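PDB 4AT2: 3-ketosteroid-delta4-5alpha-dehydrogenase from Rhodococcus jostii, which catalyses the FAD-dependent dehydrogenation of 5alpha-3-ketosteroids at the C4-C5 bond, a step of bacterial steroid catabolism. Local coordinates for residues R28-T33 with G245-V250; R224-V229 with D289-L294; G261-A264 with K268-E271; G451-T454 with V460-V463. All blocks are in the same frame, centred on the assembly; numbering follows the deposited sequence. Where two conformers were deposited one is given.

Contact 1: residues R28-T33 with G245-V250; sequences RPRSAT and GKEVAV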
loop_
_atom_site.group_PDB
_atom_site.type_symbol
_atom_site.label_atom_id
_atom_site.label_comp_id
_atom_site.label_asym_id
_atom_site.label_seq_id
_atom_site.Cartn_x
_atom_site.Cartn_y
_atom_site.Cartn_z
ATOM N N ARG A 28 -20.432 16.651 -0.018
ATOM C CA ARG A 28 -20.367 17.428 -1.248
ATOM C C ARG A 28 -20.284 18.899 -0.873
ATOM O O ARG A 28 -20.860 19.300 0.141
ATOM C CB ARG A 28 -21.608 17.178 -2.117
ATOM C CG ARG A 28 -21.562 15.870 -2.898
ATOM C CD ARG A 28 -22.835 15.645 -3.705
ATOM N NE ARG A 28 -22.726 14.496 -4.615
ATOM C CZ ARG A 28 -22.243 14.556 -5.857
ATOM N NH1 ARG A 28 -21.810 15.713 -6.348
ATOM N NH2 ARG A 28 -22.192 13.458 -6.617
ATOM N N PRO A 29 -19.551 19.705 -1.670
ATOM C CA PRO A 29 -19.408 21.111 -1.316
ATOM C C PRO A 29 -20.742 21.847 -1.314
ATOM O O PRO A 29 -21.626 21.546 -2.115
ATOM C CB PRO A 29 -18.515 21.664 -2.431
ATOM C CG PRO A 29 -18.735 20.741 -3.582
ATOM C CD PRO A 29 -18.842 19.394 -2.927
ATOM N N ARG A 30 -20.862 22.803 -0.413
ATOM C CA ARG A 30 -22.026 23.665 -0.328
ATOM C C ARG A 30 -21.754 24.913 -1.173
ATOM O O ARG A 30 -20.676 25.497 -1.087
ATOM C CB ARG A 30 -22.238 24.020 1.142
ATOM C CG ARG A 30 -23.281 25.080 1.421
ATOM C CD ARG A 30 -24.645 24.467 1.663
ATOM N NE ARG A 30 -25.548 25.494 2.165
ATOM C CZ ARG A 30 -25.833 25.680 3.448
ATOM N NH1 ARG A 30 -25.303 24.890 4.378
ATOM N NH2 ARG A 30 -26.655 26.658 3.796
ATOM N N SER A 31 -22.714 25.314 -2.008
ATOM C CA SER A 31 -22.568 26.544 -2.794
ATOM C C SER A 31 -22.691 27.776 -1.895
ATOM O O SER A 31 -23.626 27.869 -1.099
ATOM C CB SER A 31 -23.628 26.605 -3.905
ATOM O OG SER A 31 -23.641 27.884 -4.528
ATOM N N ALA A 32 -21.762 28.720 -2.039
ATOM C CA ALA A 32 -21.756 29.940 -1.223
ATOM C C ALA A 32 -23.056 30.730 -1.374
ATOM O O ALA A 32 -23.502 31.380 -0.435
ATOM C CB ALA A 32 -20.560 30.819 -1.566
ATOM N N THR A 33 -23.663 30.658 -2.554
ATOM C CA THR A 33 -24.907 31.396 -2.810
ATOM C C THR A 33 -26.058 30.894 -1.933
ATOM O O THR A 33 -27.018 31.630 -1.690
ATOM C CB THR A 33 -25.312 31.349 -4.297
ATOM O OG1 THR A 33 -25.631 30.004 -4.669
ATOM C CG2 THR A 33 -24.187 31.868 -5.172
ATOM N N GLY A 245 -24.825 21.627 18.755
ATOM C CA GLY A 245 -26.074 21.013 18.293
ATOM C C GLY A 245 -26.694 21.570 17.027
ATOM O O GLY A 245 -27.668 21.012 16.530
ATOM N N LYS A 246 -26.153 22.666 16.501
ATOM C CA LYS A 246 -26.746 23.277 15.312
ATOM C C LYS A 246 -25.743 23.490 14.184
ATOM O O LYS A 246 -24.536 23.563 14.407
ATOM C CB LYS A 246 -27.500 24.577 15.645
ATOM C CG LYS A 246 -26.646 25.738 16.102
ATOM C CD LYS A 246 -27.479 27.015 16.150
ATOM C CE LYS A 246 -26.598 28.238 16.322
ATOM N NZ LYS A 246 -25.870 28.211 17.619
ATOM N N GLU A 247 -26.263 23.590 12.970
ATOM C CA GLU A 247 -25.421 23.884 11.814
ATOM C C GLU A 247 -24.987 25.343 11.837
ATOM O O GLU A 247 -25.810 26.242 12.055
ATOM C CB GLU A 247 -26.145 23.573 10.497
ATOM C CG GLU A 247 -25.347 24.008 9.274
ATOM C CD GLU A 247 -25.954 23.571 7.956
ATOM O OE1 GLU A 247 -26.193 22.361 7.782
ATOM O OE2 GLU A 247 -26.164 24.440 7.084
ATOM N N VAL A 248 -23.691 25.569 11.620
ATOM C CA VAL A 248 -23.137 26.914 11.499
ATOM C C VAL A 248 -22.316 27.026 10.210
ATOM O O VAL A 248 -21.795 26.024 9.708
ATOM C CB VAL A 248 -22.291 27.316 12.733
ATOM C CG1 VAL A 248 -23.147 27.349 13.997
ATOM C CG2 VAL A 248 -21.101 26.373 12.922
ATOM N N ALA A 249 -22.216 28.238 9.667
ATOM C CA ALA A 249 -21.337 28.479 8.508
ATOM C C ALA A 249 -20.255 29.478 8.895
ATOM O O ALA A 249 -20.532 30.483 9.546
ATOM C CB ALA A 249 -22.144 28.987 7.319
ATOM N N VAL A 250 -19.019 29.196 8.493
ATOM C CA VAL A 250 -17.883 30.035 8.857
ATOM C C VAL A 250 -17.197 30.505 7.583
ATOM O O VAL A 250 -16.758 29.681 6.781
ATOM C CB VAL A 250 -16.868 29.259 9.732
ATOM C CG1 VAL A 250 -15.687 30.149 10.077
ATOM C CG2 VAL A 250 -17.529 28.730 11.008
#
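Arg30 NH1 donates to Glu247 OE2 over 2.9 Å, a salt bridge laid across one face of the mixed β-sheet in the FAD-binding enzyme. The two residues stand on strands 30-31 and 246-252, which are not neighbours: strands 223-230 and 236-243 run between them, and both side chains cross over Val240 to meet. The length of arginine and glutamate suits them to bridge two intervening strands. Arg30 starts with CG anti to its N (chi1 171°), bends at chi2 and brings the edge of its guanidinium round to Glu247, whose chain comes extended from the opposite direction. The carboxylate oxygen sits near the guanidinium plane at its edge, yet the nitrogen approaches that oxygen from above the carboxylate plane, and the two planes are turned 53° apart. One nitrogen meets one oxygen, a single-point bridge at the surface. NE of Arg30 bonds Thr34 OG1, which helps fix the guanidinium's rotation. A leucine here would probably leave the Glu247 carboxylate without its mate and Thr34 OG1 without that donor. At the bridge itself, the N-H of NH1 points to OE2 with an angle of 153° at the hydrogen.

Contact 2: residues R224-V229 with D289-L294; sequences RVQTLV and DGRSIL. With FAD (flavin-adenine dinucleotide), chain D.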
loop_
_atom_site.group_PDB
_atom_site.type_symbol
_atom_site.label_atom_id
_atom_site.label_comp_id
_atom_site.label_asym_id
_atom_site.label_seq_id
_atom_site.Cartn_x
_atom_site.Cartn_y
_atom_site.Cartn_z
ATOM N N ARG A 224 -17.501 20.780 14.902
ATOM C CA ARG A 224 -17.248 19.641 14.044
ATOM C C ARG A 224 -17.408 20.049 12.582
ATOM O O ARG A 224 -18.512 20.109 12.066
ATOM C CB ARG A 224 -18.170 18.471 14.382
ATOM C CG ARG A 224 -17.772 17.193 13.642
ATOM C CD ARG A 224 -18.692 16.033 13.963
ATOM N NE ARG A 224 -20.042 16.256 13.446
ATOM C CZ ARG A 224 -21.079 15.457 13.684
ATOM N NH1 ARG A 224 -20.930 14.368 14.435
ATOM N NH2 ARG A 224 -22.267 15.746 13.170
ATOM N N VAL A 225 -16.296 20.334 11.915
ATOM C CA VAL A 225 -16.366 20.759 10.523
ATOM C C VAL A 225 -16.866 19.593 9.678
ATOM O O VAL A 225 -16.432 18.463 9.877
ATOM C CB VAL A 225 -14.997 21.284 10.022
ATOM C CG1 VAL A 225 -15.067 21.694 8.556
ATOM C CG2 VAL A 225 -14.543 22.460 10.868
ATOM N N GLN A 226 -17.776 19.882 8.745
ATOM C CA GLN A 226 -18.473 18.854 7.973
ATOM C C GLN A 226 -18.218 18.918 6.471
ATOM O O GLN A 226 -18.063 17.880 5.826
ATOM C CB GLN A 226 -19.984 18.955 8.198
ATOM C CG GLN A 226 -20.449 18.566 9.593
ATOM C CD GLN A 226 -21.865 19.033 9.859
ATOM O OE1 GLN A 226 -22.646 18.350 10.522
ATOM N NE2 GLN A 226 -22.205 20.197 9.335
ATOM N N THR A 227 -18.238 20.124 5.898
ATOM C CA THR A 227 -18.166 20.301 4.437
ATOM C C THR A 227 -17.520 21.641 4.081
ATOM O O THR A 227 -17.609 22.590 4.862
ATOM C CB THR A 227 -19.571 20.272 3.769
ATOM O OG1 THR A 227 -20.135 21.586 3.754
ATOM C CG2 THR A 227 -20.545 19.345 4.488
ATOM N N LEU A 228 -16.935 21.731 2.890
ATOM C CA LEU A 228 -16.372 22.981 2.405
ATOM C C LEU A 228 -17.437 23.759 1.650
ATOM O O LEU A 228 -18.327 23.164 1.043
ATOM C CB LEU A 228 -15.188 22.698 1.484
ATOM C CG LEU A 228 -14.033 21.957 2.188
ATOM C CD1 LEU A 228 -13.036 21.376 1.198
ATOM C CD2 LEU A 228 -13.310 22.870 3.169
ATOM N N VAL A 229 -17.333 25.085 1.697
ATOM C CA VAL A 229 -18.192 25.958 0.917
ATOM C C VAL A 229 -17.367 26.506 -0.247
ATOM O O VAL A 229 -16.249 26.978 -0.045
ATOM C CB VAL A 229 -18.715 27.140 1.753
ATOM C CG1 VAL A 229 -19.626 28.026 0.910
ATOM C CG2 VAL A 229 -19.458 26.634 2.982
ATOM N N ASP A 289 -10.995 10.845 11.930
ATOM C CA ASP A 289 -11.977 10.049 11.177
ATOM C C ASP A 289 -11.958 10.305 9.664
ATOM O O ASP A 289 -12.866 9.880 8.946
ATOM C CB ASP A 289 -13.391 10.269 11.735
ATOM C CG ASP A 289 -13.858 11.701 11.595
ATOM O OD1 ASP A 289 -13.178 12.501 10.921
ATOM O OD2 ASP A 289 -14.929 12.027 12.161
ATOM N N GLY A 290 -10.935 11.013 9.207
ATOM C CA GLY A 290 -10.696 11.215 7.775
ATOM C C GLY A 290 -11.588 12.248 7.107
ATOM O O GLY A 290 -11.495 12.446 5.897
ATOM N N ARG A 291 -12.451 12.906 7.884
ATOM C CA ARG A 291 -13.431 13.826 7.298
ATOM C C ARG A 291 -12.817 14.887 6.381
ATOM O O ARG A 291 -13.374 15.142 5.294
ATOM C CB ARG A 291 -14.300 14.486 8.380
ATOM C CG ARG A 291 -15.461 15.333 7.843
ATOM C CD ARG A 291 -16.659 14.485 7.449
ATOM N NE ARG A 291 -17.781 15.289 6.944
ATOM C CZ ARG A 291 -19.012 14.822 6.745
ATOM N NH1 ARG A 291 -19.298 13.546 7.018
ATOM N NH2 ARG A 291 -19.965 15.616 6.265
ATOM N N SER A 292 -11.697 15.491 6.800
ATOM C CA SER A 292 -11.074 16.532 5.973
ATOM C C SER A 292 -10.491 15.987 4.675
ATOM O O SER A 292 -10.495 16.692 3.672
ATOM C CB SER A 292 -10.022 17.330 6.736
ATOM O OG SER A 292 -8.973 16.508 7.179
ATOM N N ILE A 293 -10.007 14.749 4.693
ATOM C CA ILE A 293 -9.551 14.105 3.465
ATOM C C ILE A 293 -10.736 13.970 2.515
ATOM O O ILE A 293 -10.645 14.342 1.344
ATOM C CB ILE A 293 -8.880 12.729 3.735
ATOM C CG1 ILE A 293 -7.566 12.933 4.502
ATOM C CG2 ILE A 293 -8.628 12.021 2.408
ATOM C CD1 ILE A 293 -6.973 11.688 5.143
ATOM N N LEU A 294 -11.850 13.458 3.022
ATOM C CA LEU A 294 -13.044 13.250 2.198
ATOM C C LEU A 294 -13.631 14.558 1.669
ATOM O O LEU A 294 -14.038 14.630 0.504
ATOM C CB LEU A 294 -14.097 12.444 2.971
ATOM C CG LEU A 294 -13.691 11.037 3.459
ATOM C CD1 LEU A 294 -14.809 10.427 4.296
ATOM C CD2 LEU A 294 -13.288 10.106 2.308
HETATM P PA FAD D . -3.890 16.495 15.991
HETATM O O1A FAD D . -2.752 16.968 16.807
HETATM O O2A FAD D . -4.643 15.313 16.440
HETATM O O5B FAD D . -4.910 17.717 15.815
HETATM C C5B FAD D . -6.092 17.581 15.021
HETATM C C4B FAD D . -7.232 18.354 15.706
HETATM O O4B FAD D . -8.333 18.311 14.772
HETATM C C3B FAD D . -7.689 17.611 16.968
HETATM O O3B FAD D . -7.709 18.537 18.084
HETATM C C2B FAD D . -9.090 17.101 16.609
HETATM O O2B FAD D . -9.952 17.103 17.778
HETATM C C1B FAD D . -9.543 18.128 15.572
HETATM N N9A FAD D . -10.594 17.635 14.655
HETATM C C8A FAD D . -10.785 16.398 14.180
HETATM N N7A FAD D . -11.846 16.420 13.378
HETATM C C5A FAD D . -12.319 17.681 13.336
HETATM C C6A FAD D . -13.356 18.279 12.700
HETATM N N6A FAD D . -14.138 17.547 11.906
HETATM N N1A FAD D . -13.616 19.590 12.845
HETATM C C2A FAD D . -12.807 20.374 13.653
HETATM N N3A FAD D . -11.746 19.752 14.306
HETATM C C4A FAD D . -11.534 18.421 14.130
HETATM N N1 FAD D . 4.456 11.750 16.274
HETATM C C2 FAD D . 5.676 12.400 16.328
HETATM O O2 FAD D . 6.091 12.972 15.329
HETATM N N3 FAD D . 6.422 12.405 17.515
HETATM C C4 FAD D . 5.959 11.720 18.640
HETATM O O4 FAD D . 6.650 11.733 19.663
HETATM C C4X FAD D . 4.728 11.057 18.583
HETATM N N5 FAD D . 4.258 10.363 19.648
HETATM C C5X FAD D . 3.196 9.548 19.493
HETATM C C6 FAD D . 2.854 8.638 20.498
HETATM C C7 FAD D . 1.745 7.800 20.356
HETATM C C7M FAD D . 1.448 6.903 21.402
HETATM C C8 FAD D . 0.967 7.862 19.181
HETATM C C8M FAD D . -0.169 7.051 18.974
HETATM C C9 FAD D . 1.304 8.781 18.185
HETATM C C9A FAD D . 2.429 9.608 18.325
HETATM N N10 FAD D . 2.783 10.477 17.347
HETATM C C10 FAD D . 3.981 11.075 17.403
HETATM C "C1'" FAD D . 1.864 10.862 16.244
HETATM C "C2'" FAD D . 1.353 12.293 16.469
HETATM O "O2'" FAD D . 0.821 12.327 17.795
HETATM C "C3'" FAD D . 0.253 12.655 15.459
HETATM O "O3'" FAD D . 0.486 12.057 14.171
HETATM C "C4'" FAD D . 0.166 14.183 15.315
HETATM O "O4'" FAD D . -0.065 14.743 16.616
HETATM C "C5'" FAD D . -0.983 14.574 14.382
HETATM O "O5'" FAD D . -0.966 16.005 14.217
HETATM P P FAD D . -2.234 16.756 13.563
HETATM O O1P FAD D . -2.497 16.239 12.216
HETATM O O2P FAD D . -2.041 18.228 13.781
HETATM O O3P FAD D . -3.465 16.154 14.447
#
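Arg291 grips Gln226 O side-on with two nitrogens, NE at 2.8 Å and NH2 at 3.0 Å. NE lies in the carbonyl plane on a lone pair, whereas NH2 approaches from above that plane, 39° out of it. The chain reaches the strand by leaving CA with CG anti to N (chi1 -173°) and then bending at chi2. NH2 also passes Gln226 CB and Thr227 CG2. An alanine in its place would probably leave Gln226 O without both these donors and open a gap between strand and helix. Next outward, Gln226 and Thr227 form a classic β-bulge opposite Val240. At the helix start, Asp289 OD1 accepts from Arg291 N, an Asx turn, while Gly290 takes the N-cap with a positive phi that suits glycine; Asp289 OD2 pairs with Arg72. One residue before the gripped carbonyl, Val225 N donates to FAD N1A (2.9 Å) and Val225 O accepts from N6A (3.2 Å), the backbone reading of adenine familiar from Rossmann-type flavoenzymes.

Contact 3: residues G261-A264 with K268-E271; sequences GSFA and KMIE. With FAD (flavin-adenine dinucleotide), chain D.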
loop_
_atom_site.group_PDB
_atom_site.type_symbol
_atom_site.label_atom_id
_atom_site.label_comp_id
_atom_site.label_asym_id
_atom_site.label_seq_id
_atom_site.Cartn_x
_atom_site.Cartn_y
_atom_site.Cartn_z
ATOM N N GLY A 261 -6.290 16.119 11.293
ATOM C CA GLY A 261 -5.727 14.809 11.603
ATOM C C GLY A 261 -6.040 13.731 10.588
ATOM O O GLY A 261 -6.531 14.007 9.496
ATOM N N SER A 262 -5.782 12.491 10.990
ATOM C CA SER A 262 -5.700 11.355 10.060
ATOM C C SER A 262 -7.033 10.651 9.855
ATOM O O SER A 262 -8.073 11.142 10.296
ATOM C CB SER A 262 -4.660 10.364 10.581
ATOM O OG SER A 262 -5.186 9.594 11.661
ATOM N N PHE A 263 -6.992 9.499 9.175
ATOM C CA PHE A 263 -8.184 8.659 9.004
ATOM C C PHE A 263 -8.150 7.371 9.814
ATOM O O PHE A 263 -8.953 6.473 9.575
ATOM C CB PHE A 263 -8.490 8.348 7.525
ATOM C CG PHE A 263 -7.455 7.492 6.811
ATOM C CD1 PHE A 263 -6.322 8.070 6.224
ATOM C CD2 PHE A 263 -7.650 6.115 6.656
ATOM C CE1 PHE A 263 -5.399 7.287 5.523
ATOM C CE2 PHE A 263 -6.736 5.336 5.950
ATOM C CZ PHE A 263 -5.607 5.922 5.382
ATOM N N ALA A 264 -7.246 7.305 10.787
ATOM C CA ALA A 264 -6.986 6.054 11.519
ATOM C C ALA A 264 -8.235 5.403 12.128
ATOM O O ALA A 264 -8.317 4.179 12.213
ATOM C CB ALA A 264 -5.939 6.279 12.600
ATOM N N LYS A 268 -14.043 2.180 7.331
ATOM C CA LYS A 268 -14.208 2.024 5.880
ATOM C C LYS A 268 -12.911 2.394 5.170
ATOM O O LYS A 268 -12.444 1.666 4.288
ATOM C CB LYS A 268 -15.357 2.897 5.352
ATOM C CG LYS A 268 -15.432 3.028 3.825
ATOM C CD LYS A 268 -16.564 3.963 3.393
ATOM C CE LYS A 268 -16.634 4.137 1.882
ATOM N NZ LYS A 268 -17.546 5.263 1.490
ATOM N N MET A 269 -12.336 3.523 5.575
ATOM C CA MET A 269 -11.095 3.999 4.974
ATOM C C MET A 269 -9.907 3.107 5.299
ATOM O O MET A 269 -9.049 2.902 4.444
ATOM C CB MET A 269 -10.812 5.440 5.380
ATOM C CG MET A 269 -11.761 6.425 4.716
ATOM S SD MET A 269 -11.464 8.140 5.180
ATOM C CE MET A 269 -10.057 8.503 4.126
ATOM N N ILE A 270 -9.844 2.589 6.524
ATOM C CA ILE A 270 -8.765 1.648 6.885
ATOM C C ILE A 270 -8.848 0.410 5.989
ATOM O O ILE A 270 -7.843 -0.036 5.443
ATOM C CB ILE A 270 -8.804 1.257 8.386
ATOM C CG1 ILE A 270 -8.349 2.426 9.262
ATOM C CG2 ILE A 270 -7.956 0.014 8.661
ATOM C CD1 ILE A 270 -6.885 2.820 9.090
ATOM N N GLU A 271 -10.058 -0.109 5.791
ATOM C CA GLU A 271 -10.200 -1.310 4.972
ATOM C C GLU A 271 -9.828 -1.053 3.511
ATOM O O GLU A 271 -9.158 -1.876 2.885
ATOM C CB GLU A 271 -11.610 -1.882 5.092
ATOM C CG GLU A 271 -11.837 -3.131 4.255
ATOM C CD GLU A 271 -13.299 -3.522 4.207
ATOM O OE1 GLU A 271 -14.133 -2.710 3.748
ATOM O OE2 GLU A 271 -13.612 -4.647 4.622
HETATM P PA FAD D . -3.890 16.495 15.991
HETATM O O1A FAD D . -2.752 16.968 16.807
HETATM O O2A FAD D . -4.643 15.313 16.440
HETATM O O5B FAD D . -4.910 17.717 15.815
HETATM C C5B FAD D . -6.092 17.581 15.021
HETATM C C4B FAD D . -7.232 18.354 15.706
HETATM O O4B FAD D . -8.333 18.311 14.772
HETATM C C3B FAD D . -7.689 17.611 16.968
HETATM O O3B FAD D . -7.709 18.537 18.084
HETATM C C2B FAD D . -9.090 17.101 16.609
HETATM O O2B FAD D . -9.952 17.103 17.778
HETATM C C1B FAD D . -9.543 18.128 15.572
HETATM N N9A FAD D . -10.594 17.635 14.655
HETATM C C8A FAD D . -10.785 16.398 14.180
HETATM N N7A FAD D . -11.846 16.420 13.378
HETATM C C5A FAD D . -12.319 17.681 13.336
HETATM C C6A FAD D . -13.356 18.279 12.700
HETATM N N6A FAD D . -14.138 17.547 11.906
HETATM N N1A FAD D . -13.616 19.590 12.845
HETATM C C2A FAD D . -12.807 20.374 13.653
HETATM N N3A FAD D . -11.746 19.752 14.306
HETATM C C4A FAD D . -11.534 18.421 14.130
HETATM N N1 FAD D . 4.456 11.750 16.274
HETATM C C2 FAD D . 5.676 12.400 16.328
HETATM O O2 FAD D . 6.091 12.972 15.329
HETATM N N3 FAD D . 6.422 12.405 17.515
HETATM C C4 FAD D . 5.959 11.720 18.640
HETATM O O4 FAD D . 6.650 11.733 19.663
HETATM C C4X FAD D . 4.728 11.057 18.583
HETATM N N5 FAD D . 4.258 10.363 19.648
HETATM C C5X FAD D . 3.196 9.548 19.493
HETATM C C6 FAD D . 2.854 8.638 20.498
HETATM C C7 FAD D . 1.745 7.800 20.356
HETATM C C7M FAD D . 1.448 6.903 21.402
HETATM C C8 FAD D . 0.967 7.862 19.181
HETATM C C8M FAD D . -0.169 7.051 18.974
HETATM C C9 FAD D . 1.304 8.781 18.185
HETATM C C9A FAD D . 2.429 9.608 18.325
HETATM N N10 FAD D . 2.783 10.477 17.347
HETATM C C10 FAD D . 3.981 11.075 17.403
HETATM C "C1'" FAD D . 1.864 10.862 16.244
HETATM C "C2'" FAD D . 1.353 12.293 16.469
HETATM O "O2'" FAD D . 0.821 12.327 17.795
HETATM C "C3'" FAD D . 0.253 12.655 15.459
HETATM O "O3'" FAD D . 0.486 12.057 14.171
HETATM C "C4'" FAD D . 0.166 14.183 15.315
HETATM O "O4'" FAD D . -0.065 14.743 16.616
HETATM C "C5'" FAD D . -0.983 14.574 14.382
HETATM O "O5'" FAD D . -0.966 16.005 14.217
HETATM P P FAD D . -2.234 16.756 13.563
HETATM O O1P FAD D . -2.497 16.239 12.216
HETATM O O2P FAD D . -2.041 18.228 13.781
HETATM O O3P FAD D . -3.465 16.154 14.447
#
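Phe263 and Met269 make the tight side of this contact, where a loop residue and the first turn of helix 267-273 interlock. The ring comes in obliquely, its CD2 3.5 Å from Met269 CB, while the methionine curls round so that CE lies 3.7 Å from Phe263 CB. Its sulfur stands 5.2 Å from the ring centroid and 47° off the normal, an oblique Met-aromatic contact. Phe263 CG lies between its backbone N and carbonyl carbon (chi1 66°), a crowded rotamer that swings the ring onto the helix. Next door Ile270 CG1 rests 3.4 Å from Ala264 O, and its CD1 touches ring atom CE2 at 4.0 Å. A flexible thioether and a branched alkyl chain suit such a buried, irregular surface, which Ile293 and Thr448 extend around the ring. The other face of the helix is different: Lys268 is exposed and Glu271 partly so, and they pack against Arg453 and Gly119 of the second subunit. Toward the cofactor, Ser262 OG accepts from Ala264 N at 3.2 Å and also bonds His288, itself a partner of FAD. Gly261 passes 3.6 Å from phosphate oxygen O1P of FAD with its CA, at backbone angles where a side chain would strike the preceding carbonyl. An ST turn thus follows the glycine that lines the pyrophosphate part of the FAD pocket.

Contact 4: residues G451-T454 with V460-V463; sequences GLRT and VLHV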
loop_
_atom_site.group_PDB
_atom_site.type_symbol
_atom_site.label_atom_id
_atom_site.label_comp_id
_atom_site.label_asym_id
_atom_site.label_seq_id
_atom_site.Cartn_x
_atom_site.Cartn_y
_atom_site.Cartn_z
ATOM N N GLY A 451 -2.515 10.695 2.927
ATOM C CA GLY A 451 -3.587 11.694 2.927
ATOM C C GLY A 451 -3.526 12.578 1.709
ATOM O O GLY A 451 -3.008 12.186 0.664
ATOM N N LEU A 452 -4.066 13.783 1.861
ATOM C CA LEU A 452 -4.096 14.739 0.768
ATOM C C LEU A 452 -2.709 15.061 0.233
ATOM O O LEU A 452 -1.740 15.161 0.992
ATOM C CB LEU A 452 -4.777 16.025 1.230
ATOM C CG LEU A 452 -6.252 15.869 1.632
ATOM C CD1 LEU A 452 -6.703 17.121 2.386
ATOM C CD2 LEU A 452 -7.157 15.570 0.432
ATOM N N ARG A 453 -2.633 15.248 -1.080
ATOM C CA ARG A 453 -1.409 15.659 -1.738
ATOM C C ARG A 453 -1.313 17.189 -1.649
ATOM O O ARG A 453 -2.254 17.903 -2.036
ATOM C CB ARG A 453 -1.447 15.205 -3.205
ATOM C CG ARG A 453 -0.223 15.602 -4.013
ATOM C CD ARG A 453 0.949 14.680 -3.761
ATOM N NE ARG A 453 2.055 14.965 -4.677
ATOM C CZ ARG A 453 2.364 14.230 -5.749
ATOM N NH1 ARG A 453 1.665 13.132 -6.058
ATOM N NH2 ARG A 453 3.398 14.587 -6.509
ATOM N N THR A 454 -0.185 17.678 -1.138
ATOM C CA THR A 454 0.021 19.118 -0.981
ATOM C C THR A 454 1.373 19.553 -1.536
ATOM O O THR A 454 2.322 18.759 -1.606
ATOM C CB THR A 454 -0.027 19.570 0.498
ATOM O OG1 THR A 454 0.996 18.886 1.236
ATOM C CG2 THR A 454 -1.412 19.326 1.150
ATOM N N VAL A 460 -3.482 22.470 -1.227
ATOM C CA VAL A 460 -4.048 21.161 -1.557
ATOM C C VAL A 460 -4.124 21.033 -3.073
ATOM O O VAL A 460 -4.680 21.903 -3.753
ATOM C CB VAL A 460 -5.449 20.977 -0.922
ATOM C CG1 VAL A 460 -6.100 19.690 -1.409
ATOM C CG2 VAL A 460 -5.326 20.964 0.602
ATOM N N LEU A 461 -3.559 19.957 -3.609
ATOM C CA LEU A 461 -3.532 19.769 -5.059
ATOM C C LEU A 461 -4.735 18.997 -5.582
ATOM O O LEU A 461 -5.102 17.936 -5.053
ATOM C CB LEU A 461 -2.234 19.079 -5.496
ATOM C CG LEU A 461 -0.950 19.904 -5.320
ATOM C CD1 LEU A 461 0.253 18.989 -5.510
ATOM C CD2 LEU A 461 -0.890 21.076 -6.293
ATOM N N HIS A 462 -5.338 19.545 -6.628
ATOM C CA HIS A 462 -6.338 18.857 -7.431
ATOM C C HIS A 462 -5.668 17.772 -8.238
ATOM O O HIS A 462 -4.439 17.811 -8.452
ATOM C CB HIS A 462 -6.975 19.896 -8.361
ATOM C CG HIS A 462 -8.243 19.447 -9.046
ATOM N ND1 HIS A 462 -8.241 18.827 -10.244
ATOM C CD2 HIS A 462 -9.574 19.608 -8.692
ATOM C CE1 HIS A 462 -9.507 18.584 -10.622
ATOM N NE2 HIS A 462 -10.322 19.072 -9.682
ATOM N N VAL A 463 -6.443 16.784 -8.689
ATOM C CA VAL A 463 -5.925 15.754 -9.608
ATOM C C VAL A 463 -5.367 16.329 -10.923
ATOM O O VAL A 463 -4.582 15.670 -11.619
ATOM C CB VAL A 463 -6.931 14.605 -9.894
ATOM C CG1 VAL A 463 -7.130 13.751 -8.646
ATOM C CG2 VAL A 463 -8.266 15.137 -10.413
#
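A single β-bridge, Thr454 with Val460, joins the chain leaving strand 444-452 to strand 459-461 across a short connection, in a buried part of the FAD-binding domain close to the second subunit. Between the two segments the hydrogen bond is nearly straight: Leu461 N donates to Arg453 O at 2.9 Å with an angle of 174° at the hydrogen. The donor is tilted 20° from the carbonyl plane, and Val460 CA lies 3.7 Å from the same oxygen. On one flank of this bond Leu461 meets Arg453. In Arg453, CG anti to N (chi1 179°) and the bend at chi2 lay the aliphatic stem on leucine, CG to Leu461 CD1 being 3.7 Å, with the guanidinium slanting past the same methyl. On another flank the methyls gather, Thr454 CG2 meeting Val460 CG2 at 4.3 Å and Leu452 CD1 coming within 4.5 Å of that same CG2. Val460, branched at CB, fits between these residues and Leu471 and Ala473 of the parallel sheet. Beyond the pair, Arg453 packs on Ala272 of the second subunit, and His462 on Arg28 of that subunit. Because a backbone bond and apolar surfaces carry the contact, with no charge paired between the segments, it should depend more on close fit than on ionisation, and arginine contributes to it mainly through its CG methylene.

How the contacts relate
Contact 2 joins the others. Its strand borders that of contact 1 in the mixed sheet, with Arg30 N probably hydrogen-bonded to Leu228 O at 2.9 Å. Its helix meets contact 3, where Gly290 N probably bonds Ser262 O (3.1 Å) and Leu294 packs on Met269, and it touches contact 4 through Ile293 O and Leu452 CD2, 3.8 Å apart. Contacts 2 and 3, centres 13 Å apart, both touch FAD, at the adenine and at a phosphate respectively. Contact 1 is more remote, the Glu247 side chain about 13 Å from FAD. The steroid lies about 12 Å from the side chain of Ala264. Contacts 3 and 4 both reach the second subunit.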